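Local coordinates for protein SCO1, mitochondrial (Saccharomyces cerevisiae, PDB 2B7K), which is a copper-binding metallochaperone of the mitochondrial inner membrane, required for accumulation of cytochrome c oxidase subunits 1 and 2 and thought to help deliver copper to that enzyme, at residues D62-G65 with L66-T70; T169-D172 with K173-H177. All blocks are in the same frame, centred on the assembly; numbering follows the deposited sequence.

Interaction 1: residues D62-G65 with L66-T70; sequences DKLG and LWLNT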
loop_
_atom_site.group_PDB
_atom_site.type_symbol
_atom_site.label_atom_id
_atom_site.label_comp_id
_atom_site.label_asym_id
_atom_site.label_seq_id
_atom_site.Cartn_x
_atom_site.Cartn_y
_atom_site.Cartn_z
ATOM N N ASP A 62 5.065 10.272 2.413
ATOM C CA ASP A 62 5.512 11.431 1.643
ATOM C C ASP A 62 6.251 10.926 0.410
ATOM O O ASP A 62 6.012 11.398 -0.700
ATOM C CB ASP A 62 6.448 12.314 2.472
ATOM C CG ASP A 62 5.702 13.344 3.302
ATOM O OD1 ASP A 62 6.350 14.029 4.124
ATOM O OD2 ASP A 62 4.470 13.477 3.130
ATOM N N LYS A 63 7.139 9.954 0.609
ATOM C CA LYS A 63 7.902 9.389 -0.495
ATOM C C LYS A 63 6.956 8.782 -1.526
ATOM O O LYS A 63 7.155 8.947 -2.733
ATOM C CB LYS A 63 8.882 8.321 0.014
ATOM C CG LYS A 63 9.792 7.748 -1.077
ATOM C CD LYS A 63 10.843 6.785 -0.518
ATOM C CE LYS A 63 10.211 5.560 0.140
ATOM N NZ LYS A 63 11.244 4.616 0.676
ATOM N N LEU A 64 5.928 8.080 -1.049
ATOM C CA LEU A 64 4.954 7.454 -1.941
ATOM C C LEU A 64 4.257 8.509 -2.812
ATOM O O LEU A 64 4.015 8.286 -3.997
ATOM C CB LEU A 64 3.915 6.665 -1.131
ATOM C CG LEU A 64 2.764 6.020 -1.916
ATOM C CD1 LEU A 64 3.332 5.013 -2.914
ATOM C CD2 LEU A 64 1.788 5.337 -0.958
ATOM N N GLY A 65 3.938 9.656 -2.221
ATOM C CA GLY A 65 3.287 10.711 -2.977
ATOM C C GLY A 65 4.180 11.202 -4.104
ATOM O O GLY A 65 3.706 11.501 -5.207
ATOM N N LEU A 66 5.476 11.287 -3.834
ATOM C CA LEU A 66 6.422 11.730 -4.856
ATOM C C LEU A 66 6.441 10.708 -5.984
ATOM O O LEU A 66 6.435 11.069 -7.162
ATOM C CB LEU A 66 7.825 11.870 -4.267
ATOM C CG LEU A 66 8.035 12.989 -3.242
ATOM C CD1 LEU A 66 9.490 13.006 -2.822
ATOM C CD2 LEU A 66 7.645 14.333 -3.849
ATOM N N TRP A 67 6.467 9.430 -5.614
ATOM C CA TRP A 67 6.470 8.351 -6.600
ATOM C C TRP A 67 5.224 8.396 -7.481
ATOM O O TRP A 67 5.316 8.346 -8.710
ATOM C CB TRP A 67 6.516 6.980 -5.915
ATOM C CG TRP A 67 7.835 6.597 -5.293
ATOM C CD1 TRP A 67 9.037 7.221 -5.446
ATOM C CD2 TRP A 67 8.071 5.474 -4.437
ATOM N NE1 TRP A 67 10.015 6.555 -4.734
ATOM C CE2 TRP A 67 9.447 5.477 -4.107
ATOM C CE3 TRP A 67 7.251 4.459 -3.919
ATOM C CZ2 TRP A 67 10.024 4.508 -3.277
ATOM C CZ3 TRP A 67 7.823 3.492 -3.093
ATOM C CH2 TRP A 67 9.199 3.525 -2.782
ATOM N N LEU A 68 4.056 8.462 -6.851
ATOM C CA LEU A 68 2.799 8.501 -7.592
ATOM C C LEU A 68 2.740 9.629 -8.614
ATOM O O LEU A 68 2.351 9.414 -9.765
ATOM C CB LEU A 68 1.623 8.620 -6.628
ATOM C CG LEU A 68 1.442 7.403 -5.715
ATOM C CD1 LEU A 68 0.357 7.687 -4.683
ATOM C CD2 LEU A 68 1.084 6.184 -6.549
ATOM N N ASN A 69 3.128 10.830 -8.200
ATOM C CA ASN A 69 3.103 11.970 -9.113
ATOM C C ASN A 69 4.108 11.841 -10.254
ATOM O O ASN A 69 3.820 12.236 -11.380
ATOM C CB ASN A 69 3.334 13.265 -8.338
ATOM C CG ASN A 69 2.070 13.767 -7.668
ATOM O OD1 ASN A 69 2.117 14.626 -6.789
ATOM N ND2 ASN A 69 0.928 13.235 -8.089
ATOM N N THR A 70 5.282 11.294 -9.969
ATOM C CA THR A 70 6.290 11.114 -11.006
ATOM C C THR A 70 5.801 10.041 -11.974
ATOM O O THR A 70 5.943 10.174 -13.191
ATOM C CB THR A 70 7.632 10.655 -10.410
ATOM O OG1 THR A 70 8.157 11.689 -9.571
ATOM C CG2 THR A 70 8.629 10.350 -11.508
#

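Interaction 2: residues T169-D172 with K173-H177; sequences TGVD and KIVEH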
loop_
_atom_site.group_PDB
_atom_site.type_symbol
_atom_site.label_atom_id
_atom_site.label_comp_id
_atom_site.label_asym_id
_atom_site.label_seq_id
_atom_site.Cartn_x
_atom_site.Cartn_y
_atom_site.Cartn_z
ATOM N N THR A 169 14.992 6.015 -7.593
ATOM C CA THR A 169 15.169 4.591 -7.856
ATOM C C THR A 169 13.894 3.784 -7.639
ATOM O O THR A 169 13.703 2.740 -8.265
ATOM C CB THR A 169 16.297 3.994 -6.992
ATOM O OG1 THR A 169 16.003 4.200 -5.609
ATOM C CG2 THR A 169 17.627 4.666 -7.325
ATOM N N GLY A 170 13.025 4.260 -6.752
ATOM C CA GLY A 170 11.776 3.558 -6.507
ATOM C C GLY A 170 10.905 3.635 -7.747
ATOM O O GLY A 170 10.268 2.662 -8.150
ATOM N N VAL A 171 10.872 4.808 -8.363
ATOM C CA VAL A 171 10.080 4.974 -9.572
ATOM C C VAL A 171 10.614 4.060 -10.677
ATOM O O VAL A 171 9.839 3.395 -11.361
ATOM C CB VAL A 171 10.108 6.436 -10.061
ATOM C CG1 VAL A 171 9.493 6.530 -11.463
ATOM C CG2 VAL A 171 9.333 7.319 -9.090
ATOM N N ASP A 172 11.934 4.017 -10.839
ATOM C CA ASP A 172 12.547 3.184 -11.878
ATOM C C ASP A 172 12.131 1.718 -11.761
ATOM O O ASP A 172 11.817 1.066 -12.761
ATOM C CB ASP A 172 14.083 3.280 -11.821
ATOM C CG ASP A 172 14.603 4.679 -12.124
ATOM O OD1 ASP A 172 13.976 5.392 -12.932
ATOM O OD2 ASP A 172 15.659 5.069 -11.569
ATOM N N LYS A 173 12.125 1.209 -10.530
ATOM C CA LYS A 173 11.766 -0.180 -10.268
ATOM C C LYS A 173 10.304 -0.472 -10.585
ATOM O O LYS A 173 9.975 -1.517 -11.145
ATOM C CB LYS A 173 12.053 -0.528 -8.803
ATOM C CG LYS A 173 11.924 -2.011 -8.477
ATOM C CD LYS A 173 12.991 -2.820 -9.201
ATOM C CE LYS A 173 13.003 -4.270 -8.750
ATOM N NZ LYS A 173 14.095 -5.037 -9.412
ATOM N N ILE A 174 9.417 0.447 -10.218
ATOM C CA ILE A 174 8.001 0.255 -10.488
ATOM C C ILE A 174 7.741 0.280 -11.996
ATOM O O ILE A 174 7.031 -0.574 -12.523
ATOM C CB ILE A 174 7.168 1.340 -9.764
ATOM C CG1 ILE A 174 7.311 1.145 -8.251
ATOM C CG2 ILE A 174 5.708 1.262 -10.182
ATOM C CD1 ILE A 174 6.691 2.242 -7.413
ATOM N N VAL A 175 8.333 1.247 -12.691
ATOM C CA VAL A 175 8.160 1.349 -14.137
ATOM C C VAL A 175 8.550 0.034 -14.813
ATOM O O VAL A 175 7.824 -0.477 -15.663
ATOM C CB VAL A 175 9.015 2.499 -14.714
ATOM C CG1 VAL A 175 8.916 2.516 -16.244
ATOM C CG2 VAL A 175 8.540 3.831 -14.137
ATOM N N GLU A 176 9.695 -0.509 -14.418
ATOM C CA GLU A 176 10.199 -1.768 -14.967
ATOM C C GLU A 176 9.145 -2.877 -14.881
ATOM O O GLU A 176 8.892 -3.590 -15.856
ATOM C CB GLU A 176 11.465 -2.178 -14.205
ATOM C CG GLU A 176 12.157 -3.425 -14.727
ATOM C CD GLU A 176 13.435 -3.742 -13.965
ATOM O OE1 GLU A 176 14.107 -4.736 -14.314
ATOM O OE2 GLU A 176 13.770 -2.999 -13.019
ATOM N N HIS A 177 8.528 -3.012 -13.713
ATOM C CA HIS A 177 7.500 -4.027 -13.492
ATOM C C HIS A 177 6.231 -3.799 -14.303
ATOM O O HIS A 177 5.675 -4.730 -14.880
ATOM C CB HIS A 177 7.130 -4.084 -12.008
ATOM C CG HIS A 177 8.104 -4.846 -11.169
ATOM N ND1 HIS A 177 8.259 -6.212 -11.268
ATOM C CD2 HIS A 177 8.985 -4.435 -10.228
ATOM C CE1 HIS A 177 9.192 -6.610 -10.423
ATOM N NE2 HIS A 177 9.649 -5.551 -9.779
#

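Interaction 1: residues D62-G65 with L66-T70
Lys63 lays its aliphatic chain along the indole of Trp67, one helical turn further on, both side chains pointing the same way. The contact begins at Lys63 CG, 3.6 Å above the ring plane and displaced toward the rim, a CH-pi approach 4.1 Å from the centroid of the five-membered ring. Lys63 leaves the helix with CG anti to the backbone N (chi1 -176°) and bends at chi3, which brings CE alongside the benzo rim, 3.6 Å from Trp67 CZ2. Its ammonium passes on to the carbonyl of Tyr165, while Trp67 NE1 donates to the carbonyl of Asp166, so both polar ends hold the same loop. Trp67 takes the other common helix torsion, CG beside its own N (chi1 -73°), and Lys63 O lies over one face of the indole while accepting Trp67 N at 3.0 Å. Leu64 meets the indole obliquely, CD1 4.1 Å from Trp67 CE3, and also touches Leu68, with CG 4.0 Å from Leu68 CD1. With an alanine at Trp67, the Lys63 methylenes would probably lose their aromatic partner and the Asp166 carbonyl its indole donor. Further along, Leu66 O receives both Thr70 N and Thr70 OG1, which arrive from opposite faces of the carbonyl plane; the hydroxyl bond measures 3.0 Å. These contacts between residues three and four apart belong to an amphipathic helix, here the connecting helix of the beta-alpha-beta unit formed by strand 44-49, helix 56-75 and strand 80-85 in the thioredoxin-like domain of Sco1.

Interaction 2: residues T169-D172 with K173-H177
The first turns of the C-terminal helix 169-180 carry this contact, in which Val171 and Val175, one turn apart, meet on the side that packs against helix 56-75. Val171 CG1 stands 3.9 Å from Val175 CG2, the two isopropyl groups crossing at a slant. Val175 has CG1 anti to its N (chi1 175°), which turns CG2 back along the helix to within 3.1 Å of Val171 O. That same carbonyl accepts Val175 N at 2.9 Å in a nearly straight bond, with an N-H...O angle of 172°. Ile174 likewise folds CG1 beside its own N, 3.3 Å from Gly170 O, while its amide donates to that oxygen at 3.1 Å. Beyond the contact, Ile174 reaches Leu161 of the edge strand and Val175 reaches Leu71. Thr169 O and Asp172 O complete the run of i to i+4 acceptors, binding Lys173 N and Glu176 N. The Asp166 carboxylate accepts the amide of Thr169 at the start of the helix. The main-chain bonds thus hold the turns together, and the one side-chain to side-chain contact, Val171 with Val175, adds apolar packing, with no charge pair between the segments.

Following the chain, interaction 1 comes first, within helix 56-75, and closes before interaction 2 opens in helix 169-180. The two are therefore in series: neither encloses or crosses the other, and each closes just a helical turn, with no intervening loop. Between them the chain runs through four strands and helices 93-100 and 114-123, yet their centres lie only about 12 Å apart. The helices meet directly, Trp67 CD1 lying 3.7 Å from Val171 CG2 and Trp67 CZ2 3.8 Å from Gly170 CA. Lys63, Leu64 and Trp67 reach strands 44-49 and 148-151 between them, while 169-177 adjoin strand 157-161, so together they tie the beta-alpha-beta unit to the C-terminal end of the fold.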